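Long-range contacts in 16S rRNA (adenine(1408)-N(1))-methyltransferase (Catenulispora acidiphila, PDB 4X1O), which probably methylates N1 of adenine 1408 in 16S ribosomal RNA with S-adenosyl-L-methionine as methyl donor, a modification linked to aminoglycoside resistance: residues T56-T61 and S218-R223; M125-W130 and D214-S219; S46-L51 and H69-V74. All blocks are in the same frame, centred on the assembly; numbering follows the deposited sequence.

Contact 1: T56-T61 and S218-R223; sequences TGDART and SSWARR
Asp-58 OD2 is gripped from both faces of its carboxylate plane: Trp-220 N donates on the syn side at 2.9 Å, nearly straight at 165°, and Ser-219 OG approaches from the other face. The second oxygen, OD1, takes Arg-60 N at 3.0 Å in an Asx turn, so Asp-58 ties the start of helix 60-68 to the 218-223 loop. Arg-60 NH1 gives a 2.7 Å bond to Ser-219 O, which lies in the guanidinium plane while the donor stands above the carbonyl plane. Ser-218 N reaches Thr-61 OG1 at 2.8 Å, and one water accepts from Thr-61 N, its oxygen 2.8 Å from Ser-218 O. Loop 56-59, between the first strand of the methyltransferase core and its helix, probably borders the cosubstrate pocket; Thr-61 binds S-adenosyl-L-methionine and Ser-218 its demethylated product. The Arg-60 chain, fully extended from CG to NE, crosses one face of the Trp-220 indole, with CD 3.6 Å from the six-membered ring centroid in a CH-pi contact. Farther out its guanidinium lies 12° from parallel to the ring, NE 3.3 Å from CZ3. Thr-87 of helix 85-91 accepts from Trp-220 NE1, and Arg-90 forms a cation-pi contact with the indole.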
ATOM      1  N   THR A  56       0.737  -2.659   4.925  1.00 32.80           N
ATOM      2  CA  THR A  56       2.092  -3.163   4.732  1.00 29.10           C
ATOM      3  C   THR A  56       2.244  -4.626   5.135  1.00 33.02           C
ATOM      4  O   THR A  56       3.220  -5.272   4.765  1.00 30.33           O
ATOM      5  CB  THR A  56       3.096  -2.334   5.536  1.00 38.17           C
ATOM      6  OG1 THR A  56       2.701  -2.325   6.913  1.00 38.59           O
ATOM      7  CG2 THR A  56       3.127  -0.903   5.024  1.00 39.63           C
ATOM      8  N   GLY A  57       1.276  -5.152   5.878  1.00 34.35           N
ATOM      9  CA  GLY A  57       1.466  -6.446   6.515  1.00 35.67           C
ATOM     10  C   GLY A  57       2.621  -6.297   7.484  1.00 35.80           C
ATOM     11  O   GLY A  57       2.635  -5.356   8.277  1.00 36.23           O
ATOM     12  N   ASP A  58       3.610  -7.187   7.416  1.00 30.48           N
ATOM     13  CA  ASP A  58       4.768  -7.033   8.291  1.00 32.27           C
ATOM     14  C   ASP A  58       5.803  -6.111   7.651  1.00 28.49           C
ATOM     15  O   ASP A  58       6.896  -5.916   8.192  1.00 28.78           O
ATOM     16  CB  ASP A  58       5.390  -8.393   8.665  1.00 38.71           C
ATOM     17  CG  ASP A  58       5.930  -9.174   7.470  1.00 42.09           C
ATOM     18  OD1 ASP A  58       6.067  -8.623   6.354  1.00 39.08           O
ATOM     19  OD2 ASP A  58       6.242 -10.372   7.666  1.00 43.41           O
ATOM     20  N   ALA A  59       5.426  -5.552   6.501  1.00 24.88           N
ATOM     21  CA  ALA A  59       6.200  -4.563   5.761  1.00 24.58           C
ATOM     22  C   ALA A  59       7.501  -5.099   5.168  1.00 22.47           C
ATOM     23  O   ALA A  59       8.352  -4.316   4.767  1.00 23.69           O
ATOM     24  CB  ALA A  59       6.488  -3.347   6.633  1.00 25.81           C
ATOM     25  N   ARG A  60       7.642  -6.419   5.071  1.00 23.18           N
ATOM     26  CA  ARG A  60       8.780  -6.985   4.357  1.00 21.73           C
ATOM     27  C   ARG A  60       8.732  -6.585   2.880  1.00 19.60           C
ATOM     28  O   ARG A  60       9.763  -6.420   2.248  1.00 22.21           O
ATOM     29  CB  ARG A  60       8.830  -8.518   4.489  1.00 23.25           C
ATOM     30  CG  ARG A  60      10.106  -9.107   3.894  1.00 23.37           C
ATOM     31  CD  ARG A  60      10.210 -10.625   4.025  1.00 28.03           C
ATOM     32  NE  ARG A  60      11.513 -11.090   3.555  1.00 28.80           N
ATOM     33  CZ  ARG A  60      11.918 -12.359   3.553  1.00 32.51           C
ATOM     34  NH1 ARG A  60      11.121 -13.333   3.984  1.00 29.60           N
ATOM     35  NH2 ARG A  60      13.140 -12.656   3.120  1.00 32.87           N
ATOM     36  N   THR A  61       7.529  -6.429   2.322  1.00 21.45           N
ATOM     37  CA  THR A  61       7.446  -6.065   0.910  1.00 22.08           C
ATOM     38  C   THR A  61       8.004  -4.653   0.677  1.00 18.73           C
ATOM     39  O   THR A  61       8.753  -4.422  -0.276  1.00 19.07           O
ATOM     40  CB  THR A  61       5.994  -6.170   0.406  1.00 24.42           C
ATOM     41  OG1 THR A  61       5.525  -7.497   0.657  1.00 29.66           O
ATOM     42  CG2 THR A  61       5.914  -5.889  -1.084  1.00 30.20           C
ATOM     43  N   SER A 218       5.256 -10.327   0.626  1.00 30.92           N
ATOM     44  CA  SER A 218       6.392 -10.943   1.312  1.00 29.12           C
ATOM     45  C   SER A 218       6.137 -10.978   2.811  1.00 32.59           C
ATOM     46  O   SER A 218       5.453 -10.120   3.364  1.00 36.58           O
ATOM     47  CB  SER A 218       7.690 -10.179   1.022  1.00 31.99           C
ATOM     48  OG  SER A 218       8.007 -10.197  -0.359  1.00 46.99           O
ATOM     49  N   SER A 219       6.706 -11.973   3.475  1.00 36.29           N
ATOM     50  CA  SER A 219       6.588 -12.085   4.915  1.00 38.70           C
ATOM     51  C   SER A 219       7.856 -12.683   5.493  1.00 36.00           C
ATOM     52  O   SER A 219       8.521 -13.480   4.838  1.00 43.92           O
ATOM     53  CB  SER A 219       5.379 -12.944   5.300  1.00 42.15           C
ATOM     54  OG  SER A 219       5.308 -13.100   6.706  1.00 51.57           O
ATOM     55  N   TRP A 220       8.184 -12.293   6.718  1.00 35.11           N
ATOM     56  CA  TRP A 220       9.339 -12.836   7.423  1.00 43.27           C
ATOM     57  C   TRP A 220       9.061 -14.271   7.855  1.00 45.74           C
ATOM     58  O   TRP A 220       9.979 -15.012   8.192  1.00 45.42           O
ATOM     59  CB  TRP A 220       9.698 -11.967   8.638  1.00 44.19           C
ATOM     60  CG  TRP A 220      10.154 -10.579   8.275  1.00 40.81           C
ATOM     61  CD1 TRP A 220       9.539  -9.401   8.597  1.00 39.47           C
ATOM     62  CD2 TRP A 220      11.308 -10.229   7.505  1.00 39.02           C
ATOM     63  NE1 TRP A 220      10.249  -8.338   8.086  1.00 33.17           N
ATOM     64  CE2 TRP A 220      11.331  -8.818   7.399  1.00 36.07           C
ATOM     65  CE3 TRP A 220      12.322 -10.968   6.887  1.00 39.55           C
ATOM     66  CZ2 TRP A 220      12.332  -8.136   6.710  1.00 34.49           C
ATOM     67  CZ3 TRP A 220      13.316 -10.283   6.197  1.00 38.30           C
ATOM     68  CH2 TRP A 220      13.310  -8.884   6.115  1.00 36.06           C
ATOM     69  N   ALA A 221       7.791 -14.658   7.816  1.00 52.04           N
ATOM     70  CA  ALA A 221       7.392 -16.014   8.169  1.00 59.27           C
ATOM     71  C   ALA A 221       7.618 -16.978   7.010  1.00 59.60           C
ATOM     72  O   ALA A 221       7.815 -18.178   7.216  1.00 65.86           O
ATOM     73  CB  ALA A 221       5.937 -16.041   8.596  1.00 59.13           C
ATOM     74  N   ARG A 222       7.589 -16.452   5.790  1.00 52.41           N
ATOM     75  CA  ARG A 222       7.743 -17.288   4.606  1.00 51.27           C
ATOM     76  C   ARG A 222       9.053 -17.015   3.877  1.00 47.61           C
ATOM     77  O   ARG A 222       9.365 -15.878   3.518  1.00 41.89           O
ATOM     78  CB  ARG A 222       6.568 -17.090   3.644  1.00 51.37           C
ATOM     79  CG  ARG A 222       6.611 -18.021   2.437  1.00 56.82           C
ATOM     80  CD  ARG A 222       5.351 -17.932   1.582  1.00 56.28           C
ATOM     81  NE  ARG A 222       5.329 -16.734   0.749  1.00 61.33           N
ATOM     82  CZ  ARG A 222       4.626 -15.640   1.024  1.00 59.81           C
ATOM     83  NH1 ARG A 222       3.874 -15.587   2.113  1.00 59.45           N
ATOM     84  NH2 ARG A 222       4.672 -14.599   0.203  1.00 60.34           N
ATOM     85  N   ARG A 223       9.819 -18.076   3.667  1.00 50.82           N
ATOM     86  CA  ARG A 223      11.001 -18.027   2.820  1.00 47.61           C
ATOM     87  C   ARG A 223      10.635 -17.506   1.429  1.00 46.42           C
ATOM     88  O   ARG A 223       9.593 -17.866   0.889  1.00 49.61           O
ATOM     89  CB  ARG A 223      11.619 -19.422   2.714  1.00 55.34           C
ATOM     90  CG  ARG A 223      12.920 -19.496   1.940  1.00 71.89           C
ATOM     91  CD  ARG A 223      14.073 -19.824   2.871  1.00 86.05           C
ATOM     92  NE  ARG A 223      15.275 -19.061   2.556  1.00 96.82           N
ATOM     93  CZ  ARG A 223      16.270 -18.858   3.411  1.00103.34           C
ATOM     94  NH1 ARG A 223      16.202 -19.364   4.636  1.00108.20           N
ATOM     95  NH2 ARG A 223      17.331 -18.150   3.045  1.00103.17           N
TER
HETATM   96  O   HOH W   1       4.950  -7.381   3.477  1.00 36.16           O

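Contact 2: M125-W130 and D214-S219; sequences MVLMPW and DTISSS
Met-128 lies roughly perpendicular to Ile-216, the thioether of one meeting the terminal methyl of the other. Met-128 SD lies 3.6 Å from Ile-216 CD1, and its CG is nearly as close to the same methyl. The methionine chain folds at both outer torsions (chi2 -72°, chi3 -62°), which turns it back so that the sulfur meets the end of the isoleucine. On the other side Ile-216 sets CG1 between its own backbone N and carbonyl carbon (chi1 61°), and from there the extended end of the branch carries CD1 to the sulfur. Met-128 CG also packs on Ser-217 CB at 3.5 Å, so this one methylene touches two successive residues of the loop.

Leu-127 faces the loop with the root of its side chain. Its CB lies 3.5 Å from Ile-216 O and 4.2 Å from Ile-216 CB, whereas CD1 comes only within 4.3 Å of Thr-215 O. No hydrogen bond links the two segments; the contact is van der Waals throughout. It joins the C-terminal end of strand 123-127, the fourth strand of the Rossmann-like methyltransferase sheet, to the loop between strands 200-212 and 229-239. That strand end is where class I methyltransferases place the cosubstrate and target base, and Ser-217 and Ser-218 bind S-adenosyl-L-homocysteine.

Within the loop, Ser-218 OG donates to Asp-214 O at 2.8 Å, in the carbonyl plane and on a lone pair, linking the two ends of 214-218 with Ile-216 and Ser-217 between them. Arg-222 also ties into this loop through a salt bridge to Asp-214 and a hydrogen bond to Ser-217 O. Beyond Ile-216, Leu-127 also touches Thr-61 on helix 60-68 and Ser-161 on strand 157-163.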
ATOM      1  N   MET A 125       0.704   2.347  -3.669  1.00 13.52           N
ATOM      2  CA  MET A 125       0.468   0.923  -3.875  1.00 16.90           C
ATOM      3  C   MET A 125      -0.356   0.365  -2.744  1.00 19.94           C
ATOM      4  O   MET A 125      -0.035   0.583  -1.571  1.00 17.13           O
ATOM      5  CB  MET A 125       1.791   0.145  -3.976  1.00 16.16           C
ATOM      6  CG  MET A 125       2.594   0.451  -5.238  1.00 19.66           C
ATOM      7  SD  MET A 125       4.003  -0.698  -5.307  1.00 32.66           S
ATOM      8  CE  MET A 125       3.433  -1.848  -6.558  1.00 93.73           C
ATOM      9  N   VAL A 126      -1.420  -0.355  -3.093  1.00 12.08           N
ATOM     10  CA  VAL A 126      -2.226  -1.052  -2.094  1.00 15.49           C
ATOM     11  C   VAL A 126      -2.104  -2.536  -2.363  1.00 18.09           C
ATOM     12  O   VAL A 126      -2.768  -3.068  -3.240  1.00 19.87           O
ATOM     13  CB  VAL A 126      -3.699  -0.596  -2.144  1.00 17.88           C
ATOM     14  CG1 VAL A 126      -4.549  -1.358  -1.125  1.00 18.25           C
ATOM     15  CG2 VAL A 126      -3.798   0.916  -1.914  1.00 20.03           C
ATOM     16  N   LEU A 127      -1.220  -3.212  -1.636  1.00 15.65           N
ATOM     17  CA  LEU A 127      -0.915  -4.593  -1.969  1.00 16.44           C
ATOM     18  C   LEU A 127      -1.485  -5.547  -0.921  1.00 20.12           C
ATOM     19  O   LEU A 127      -1.204  -5.418   0.276  1.00 21.32           O
ATOM     20  CB  LEU A 127       0.604  -4.780  -2.105  1.00 21.15           C
ATOM     21  CG  LEU A 127       1.343  -3.782  -3.007  1.00 25.56           C
ATOM     22  CD1 LEU A 127       2.845  -4.073  -3.004  1.00 25.84           C
ATOM     23  CD2 LEU A 127       0.789  -3.797  -4.437  1.00 30.40           C
ATOM     24  N   MET A 128      -2.301  -6.500  -1.361  1.00 22.96           N
ATOM     25  CA  MET A 128      -2.906  -7.456  -0.418  1.00 24.47           C
ATOM     26  C   MET A 128      -3.548  -6.791   0.816  1.00 21.92           C
ATOM     27  O   MET A 128      -3.196  -7.100   1.956  1.00 23.16           O
ATOM     28  CB  MET A 128      -1.855  -8.465   0.055  1.00 25.32           C
ATOM     29  CG  MET A 128      -1.292  -9.340  -1.057  1.00 36.46           C
ATOM     30  SD  MET A 128      -2.489 -10.561  -1.630  1.00123.42           S
ATOM     31  CE  MET A 128      -2.731 -11.506  -0.127  1.00 70.33           C
ATOM     32  N   PRO A 129      -4.488  -5.875   0.599  1.00 19.35           N
ATOM     33  CA  PRO A 129      -5.131  -5.176   1.716  1.00 19.63           C
ATOM     34  C   PRO A 129      -6.041  -6.083   2.543  1.00 20.20           C
ATOM     35  O   PRO A 129      -6.560  -7.078   2.021  1.00 17.67           O
ATOM     36  CB  PRO A 129      -5.959  -4.093   1.014  1.00 16.13           C
ATOM     37  CG  PRO A 129      -6.286  -4.691  -0.290  1.00 18.91           C
ATOM     38  CD  PRO A 129      -5.046  -5.463  -0.699  1.00 17.12           C
ATOM     39  N   TRP A 130      -6.171  -5.755   3.825  1.00 19.83           N
ATOM     40  CA  TRP A 130      -7.108  -6.415   4.733  1.00 22.40           C
ATOM     41  C   TRP A 130      -7.946  -5.394   5.483  1.00 18.85           C
ATOM     42  O   TRP A 130      -7.701  -4.187   5.396  1.00 19.84           O
ATOM     43  CB  TRP A 130      -6.360  -7.287   5.741  1.00 20.29           C
ATOM     44  CG  TRP A 130      -5.588  -8.362   5.119  1.00 26.41           C
ATOM     45  CD1 TRP A 130      -4.243  -8.368   4.872  1.00 34.06           C
ATOM     46  CD2 TRP A 130      -6.093  -9.613   4.642  1.00 31.50           C
ATOM     47  NE1 TRP A 130      -3.883  -9.549   4.270  1.00 36.69           N
ATOM     48  CE2 TRP A 130      -4.999 -10.329   4.116  1.00 34.54           C
ATOM     49  CE3 TRP A 130      -7.363 -10.198   4.608  1.00 35.56           C
ATOM     50  CZ2 TRP A 130      -5.135 -11.603   3.571  1.00 33.31           C
ATOM     51  CZ3 TRP A 130      -7.497 -11.459   4.062  1.00 41.84           C
ATOM     52  CH2 TRP A 130      -6.388 -12.147   3.549  1.00 41.89           C
ATOM     53  N   ASP A 214       5.305 -13.377  -3.602  1.00 26.02           N
ATOM     54  CA  ASP A 214       6.416 -12.584  -3.074  1.00 30.66           C
ATOM     55  C   ASP A 214       6.392 -11.145  -3.596  1.00 37.26           C
ATOM     56  O   ASP A 214       6.936 -10.237  -2.965  1.00 34.00           O
ATOM     57  CB  ASP A 214       7.760 -13.229  -3.421  1.00 29.04           C
ATOM     58  CG  ASP A 214       8.041 -14.493  -2.610  1.00 40.98           C
ATOM     59  OD1 ASP A 214       7.394 -14.699  -1.559  1.00 44.14           O
ATOM     60  OD2 ASP A 214       8.924 -15.275  -3.019  1.00 46.27           O
ATOM     61  N   THR A 215       5.763 -10.931  -4.745  1.00 31.91           N
ATOM     62  CA  THR A 215       5.779  -9.597  -5.342  1.00 33.48           C
ATOM     63  C   THR A 215       4.818  -8.635  -4.640  1.00 35.78           C
ATOM     64  O   THR A 215       4.988  -7.420  -4.714  1.00 41.71           O
ATOM     65  CB  THR A 215       5.438  -9.644  -6.848  1.00 36.94           C
ATOM     66  OG1 THR A 215       4.105 -10.131  -7.035  1.00 35.68           O
ATOM     67  CG2 THR A 215       6.415 -10.541  -7.590  1.00 37.99           C
ATOM     68  N   ILE A 216       3.814  -9.165  -3.956  1.00 31.45           N
ATOM     69  CA  ILE A 216       2.828  -8.300  -3.316  1.00 30.98           C
ATOM     70  C   ILE A 216       2.601  -8.627  -1.846  1.00 31.67           C
ATOM     71  O   ILE A 216       1.941  -7.873  -1.136  1.00 30.71           O
ATOM     72  CB  ILE A 216       1.475  -8.372  -4.038  1.00 40.86           C
ATOM     73  CG1 ILE A 216       0.927  -9.797  -3.998  1.00 44.48           C
ATOM     74  CG2 ILE A 216       1.608  -7.893  -5.475  1.00 44.64           C
ATOM     75  CD1 ILE A 216      -0.465  -9.919  -4.565  1.00 42.37           C
ATOM     76  N   SER A 217       3.139  -9.748  -1.380  1.00 27.33           N
ATOM     77  CA  SER A 217       2.929 -10.134   0.009  1.00 27.81           C
ATOM     78  C   SER A 217       4.091 -10.953   0.541  1.00 28.13           C
ATOM     79  O   SER A 217       3.932 -12.129   0.862  1.00 36.64           O
ATOM     80  CB  SER A 217       1.629 -10.923   0.167  1.00 38.82           C
ATOM     81  OG  SER A 217       1.318 -11.123   1.539  1.00 41.55           O
ATOM     82  N   SER A 218       5.256 -10.327   0.626  1.00 30.92           N
ATOM     83  CA  SER A 218       6.392 -10.943   1.312  1.00 29.12           C
ATOM     84  C   SER A 218       6.137 -10.978   2.811  1.00 32.59           C
ATOM     85  O   SER A 218       5.453 -10.120   3.364  1.00 36.58           O
ATOM     86  CB  SER A 218       7.690 -10.179   1.022  1.00 31.99           C
ATOM     87  OG  SER A 218       8.007 -10.197  -0.359  1.00 46.99           O
ATOM     88  N   SER A 219       6.706 -11.973   3.475  1.00 36.29           N
ATOM     89  CA  SER A 219       6.588 -12.085   4.915  1.00 38.70           C
ATOM     90  C   SER A 219       7.856 -12.683   5.493  1.00 36.00           C
ATOM     91  O   SER A 219       8.521 -13.480   4.838  1.00 43.92           O
ATOM     92  CB  SER A 219       5.379 -12.944   5.300  1.00 42.15           C
ATOM     93  OG  SER A 219       5.308 -13.100   6.706  1.00 51.57           O
TER

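Contact 3: S46-L51 and H69-V74; sequences SAERIL and HPEWLV
Ala-47 packs its methyl against Leu-73, CB to CB 3.8 Å, just ahead of the paired strands. Glu-48 then makes the first backbone bond, its N donating to Glu-71 O at 2.9 Å, while its CB lies against Glu-71 CG. The like-charged carboxylates of Glu-48 and Glu-71 come near each other without touching. The Glu-48 chain bends at chi2 and brings OE1 to the edge of the Trp-72 indole, near its plane, 3.7 Å from NE1.

Arg-49 runs alongside Trp-72, both pointing the same way. Its CB sits over the five-membered ring, 4.0 Å from the centroid in a CH-pi contact, and CD continues over the indole. The opposite face of that indole carries the His-69 ring. With CG anti to the backbone N (chi1 -165°) and the chain extended to NE, the guanidinium is carried past the tryptophan to a salt bridge with Glu-123; its plane is turned 52° from the indole. Arg-49 N is buried without a hydrogen-bonding partner, but Arg-49 O accepts from Leu-73 N at 2.8 Å.

Ile-50 and Leu-73 stand side by side on the sheet face covered by helix 37-46, with Ile-50 CG1 4.1 Å from Leu-73 CB. Leu-51 N continues the ladder with a nearly straight bond to Leu-73 O at 2.8 Å, and on the other face Leu-51 CD2 meets Trp-72 obliquely, 4.1 Å from CE3. The strand segments run parallel within 18°, as expected for the first beta-alpha-beta crossover of a class I methyltransferase, in which helix 60-68 joins strands 49-54 and 72-78.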
ATOM      1  N   SER A  46      15.411  14.630  -1.675  1.00 23.19           N
ATOM      2  CA  SER A  46      16.552  13.848  -2.151  1.00 22.75           C
ATOM      3  C   SER A  46      16.164  12.628  -2.971  1.00 21.97           C
ATOM      4  O   SER A  46      17.022  12.024  -3.618  1.00 21.14           O
ATOM      5  CB  SER A  46      17.397  13.392  -0.957  1.00 25.70           C
ATOM      6  OG  SER A  46      16.710  12.386  -0.227  1.00 29.39           O
ATOM      7  N   ALA A  47      14.874  12.268  -2.951  1.00 19.45           N
ATOM      8  CA  ALA A  47      14.412  11.033  -3.574  1.00 17.22           C
ATOM      9  C   ALA A  47      14.130  11.192  -5.062  1.00 19.99           C
ATOM     10  O   ALA A  47      13.648  12.231  -5.501  1.00 23.46           O
ATOM     11  CB  ALA A  47      13.156  10.526  -2.877  1.00 19.33           C
ATOM     12  N   GLU A  48      14.395  10.138  -5.823  1.00 20.23           N
ATOM     13  CA  GLU A  48      14.039  10.101  -7.247  1.00 17.70           C
ATOM     14  C   GLU A  48      12.545   9.855  -7.400  1.00 23.22           C
ATOM     15  O   GLU A  48      11.903  10.336  -8.329  1.00 25.01           O
ATOM     16  CB  GLU A  48      14.819   9.004  -7.969  1.00 28.76           C
ATOM     17  CG  GLU A  48      14.895   9.172  -9.479  1.00 42.29           C
ATOM     18  CD  GLU A  48      13.847   8.370 -10.220  1.00 56.13           C
ATOM     19  OE1 GLU A  48      13.469   7.285  -9.726  1.00 60.26           O
ATOM     20  OE2 GLU A  48      13.405   8.821 -11.301  1.00 62.98           O
ATOM     21  N   ARG A  49      11.999   9.101  -6.463  1.00 19.68           N
ATOM     22  CA  ARG A  49      10.584   8.741  -6.476  1.00 17.14           C
ATOM     23  C   ARG A  49      10.167   8.517  -5.046  1.00 19.11           C
ATOM     24  O   ARG A  49      10.967   8.009  -4.254  1.00 18.59           O
ATOM     25  CB  ARG A  49      10.362   7.473  -7.305  1.00 20.32           C
ATOM     26  CG  ARG A  49       8.915   7.197  -7.693  1.00 29.26           C
ATOM     27  CD  ARG A  49       8.858   6.022  -8.687  1.00 32.31           C
ATOM     28  NE  ARG A  49       7.511   5.754  -9.192  1.00 37.32           N
ATOM     29  CZ  ARG A  49       6.900   6.491 -10.113  1.00 35.12           C
ATOM     30  NH1 ARG A  49       7.510   7.554 -10.621  1.00 34.12           N
ATOM     31  NH2 ARG A  49       5.671   6.179 -10.522  1.00 32.30           N
ATOM     32  N   ILE A  50       8.943   8.904  -4.705  1.00 15.95           N
ATOM     33  CA  ILE A  50       8.398   8.615  -3.392  1.00 14.85           C
ATOM     34  C   ILE A  50       7.254   7.637  -3.561  1.00 20.53           C
ATOM     35  O   ILE A  50       6.275   7.927  -4.252  1.00 17.76           O
ATOM     36  CB  ILE A  50       7.903   9.865  -2.687  1.00 15.84           C
ATOM     37  CG1 ILE A  50       9.095  10.816  -2.482  1.00 19.02           C
ATOM     38  CG2 ILE A  50       7.235   9.502  -1.351  1.00 17.39           C
ATOM     39  CD1 ILE A  50       8.726  12.228  -2.253  1.00 31.44           C
ATOM     40  N   LEU A  51       7.399   6.475  -2.942  1.00 13.87           N
ATOM     41  CA  LEU A  51       6.407   5.419  -3.044  1.00 16.06           C
ATOM     42  C   LEU A  51       5.709   5.269  -1.720  1.00 17.29           C
ATOM     43  O   LEU A  51       6.365   5.138  -0.683  1.00 18.65           O
ATOM     44  CB  LEU A  51       7.072   4.103  -3.443  1.00 19.52           C
ATOM     45  CG  LEU A  51       6.229   2.832  -3.436  1.00 23.97           C
ATOM     46  CD1 LEU A  51       5.156   2.904  -4.502  1.00 28.02           C
ATOM     47  CD2 LEU A  51       7.123   1.623  -3.653  1.00 28.47           C
ATOM     48  N   HIS A  69      15.613  -0.385  -4.487  1.00 18.94           N
ATOM     49  CA  HIS A  69      15.604   0.964  -5.044  1.00 18.88           C
ATOM     50  C   HIS A  69      16.027   1.998  -4.018  1.00 15.21           C
ATOM     51  O   HIS A  69      15.189   2.707  -3.472  1.00 15.87           O
ATOM     52  CB  HIS A  69      14.215   1.315  -5.564  1.00 21.63           C
ATOM     53  CG  HIS A  69      13.708   0.367  -6.608  1.00 28.10           C
ATOM     54  ND1 HIS A  69      14.124   0.418  -7.919  1.00 33.40           N
ATOM     55  CD2 HIS A  69      12.846  -0.674  -6.527  1.00 27.47           C
ATOM     56  CE1 HIS A  69      13.525  -0.536  -8.609  1.00 33.68           C
ATOM     57  NE2 HIS A  69      12.742  -1.214  -7.787  1.00 35.32           N
ATOM     58  N   PRO A  70      17.341   2.094  -3.754  1.00 18.12           N
ATOM     59  CA  PRO A  70      17.816   3.036  -2.739  1.00 17.02           C
ATOM     60  C   PRO A  70      17.552   4.499  -3.079  1.00 16.22           C
ATOM     61  O   PRO A  70      17.596   5.367  -2.196  1.00 19.72           O
ATOM     62  CB  PRO A  70      19.337   2.754  -2.683  1.00 16.34           C
ATOM     63  CG  PRO A  70      19.646   2.109  -3.985  1.00 19.58           C
ATOM     64  CD  PRO A  70      18.438   1.289  -4.314  1.00 22.49           C
ATOM     65  N   GLU A  71      17.241   4.776  -4.338  1.00 17.61           N
ATOM     66  CA  GLU A  71      16.902   6.140  -4.721  1.00 15.85           C
ATOM     67  C   GLU A  71      15.415   6.460  -4.472  1.00 18.06           C
ATOM     68  O   GLU A  71      14.999   7.620  -4.581  1.00 19.78           O
ATOM     69  CB  GLU A  71      17.259   6.363  -6.191  1.00 17.34           C
ATOM     70  CG  GLU A  71      16.314   5.690  -7.178  1.00 24.22           C
ATOM     71  CD  GLU A  71      16.604   4.215  -7.448  1.00 30.19           C
ATOM     72  OE1 GLU A  71      17.321   3.562  -6.667  1.00 26.88           O
ATOM     73  OE2 GLU A  71      16.103   3.704  -8.472  1.00 44.99           O
ATOM     74  N   TRP A  72      14.620   5.442  -4.162  1.00 16.40           N
ATOM     75  CA  TRP A  72      13.207   5.667  -3.817  1.00 17.49           C
ATOM     76  C   TRP A  72      13.047   5.902  -2.329  1.00 20.29           C
ATOM     77  O   TRP A  72      13.670   5.217  -1.523  1.00 17.39           O
ATOM     78  CB  TRP A  72      12.307   4.481  -4.185  1.00 18.17           C
ATOM     79  CG  TRP A  72      12.170   4.185  -5.642  1.00 21.84           C
ATOM     80  CD1 TRP A  72      12.733   4.859  -6.681  1.00 26.00           C
ATOM     81  CD2 TRP A  72      11.410   3.113  -6.215  1.00 23.98           C
ATOM     82  NE1 TRP A  72      12.372   4.267  -7.875  1.00 24.91           N
ATOM     83  CE2 TRP A  72      11.563   3.192  -7.610  1.00 27.62           C
ATOM     84  CE3 TRP A  72      10.618   2.093  -5.676  1.00 32.30           C
ATOM     85  CZ2 TRP A  72      10.944   2.290  -8.482  1.00 27.59           C
ATOM     86  CZ3 TRP A  72      10.006   1.192  -6.543  1.00 28.52           C
ATOM     87  CH2 TRP A  72      10.180   1.300  -7.928  1.00 26.87           C
ATOM     88  N   LEU A  73      12.187   6.847  -1.965  1.00 12.64           N
ATOM     89  CA  LEU A  73      11.753   6.950  -0.580  1.00 12.85           C
ATOM     90  C   LEU A  73      10.504   6.076  -0.455  1.00 20.53           C
ATOM     91  O   LEU A  73       9.502   6.338  -1.108  1.00 18.01           O
ATOM     92  CB  LEU A  73      11.462   8.399  -0.209  1.00 17.02           C
ATOM     93  CG  LEU A  73      11.137   8.659   1.268  1.00 20.99           C
ATOM     94  CD1 LEU A  73      12.315   8.287   2.159  1.00 26.65           C
ATOM     95  CD2 LEU A  73      10.770  10.127   1.459  1.00 20.58           C
ATOM     96  N   VAL A  74      10.592   5.010   0.333  1.00 14.86           N
ATOM     97  CA  VAL A  74       9.521   4.034   0.422  1.00 16.42           C
ATOM     98  C   VAL A  74       8.832   4.246   1.750  1.00 19.20           C
ATOM     99  O   VAL A  74       9.438   4.073   2.796  1.00 17.18           O
ATOM    100  CB  VAL A  74      10.052   2.592   0.310  1.00 15.95           C
ATOM    101  CG1 VAL A  74       8.911   1.581   0.505  1.00 16.28           C
ATOM    102  CG2 VAL A  74      10.751   2.391  -1.033  1.00 17.12           C
TER

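How the contacts relate
Along the chain, contact 3 begins first, at 46-51; contact 1 starts at 56-61, before contact 3 closes at 69-74, so the two cross. Contact 2 opens afterwards at 125-130 and ends on the 214-223 loop, where it shares Ser-218 and Ser-219 with contact 1. Contacts 1 and 2 have centres about 8 Å apart; contact 3 lies about 20 and 19 Å from theirs, at the start of the parallel strands. Met-125 packs on Leu-51 between neighbouring strands 123-127 and 49-54 of the shared sheet, linking contacts 2 and 3. Contact 3 thus belongs to the sheet framework, while contacts 1 and 2 fasten one loop beside the cosubstrate pocket.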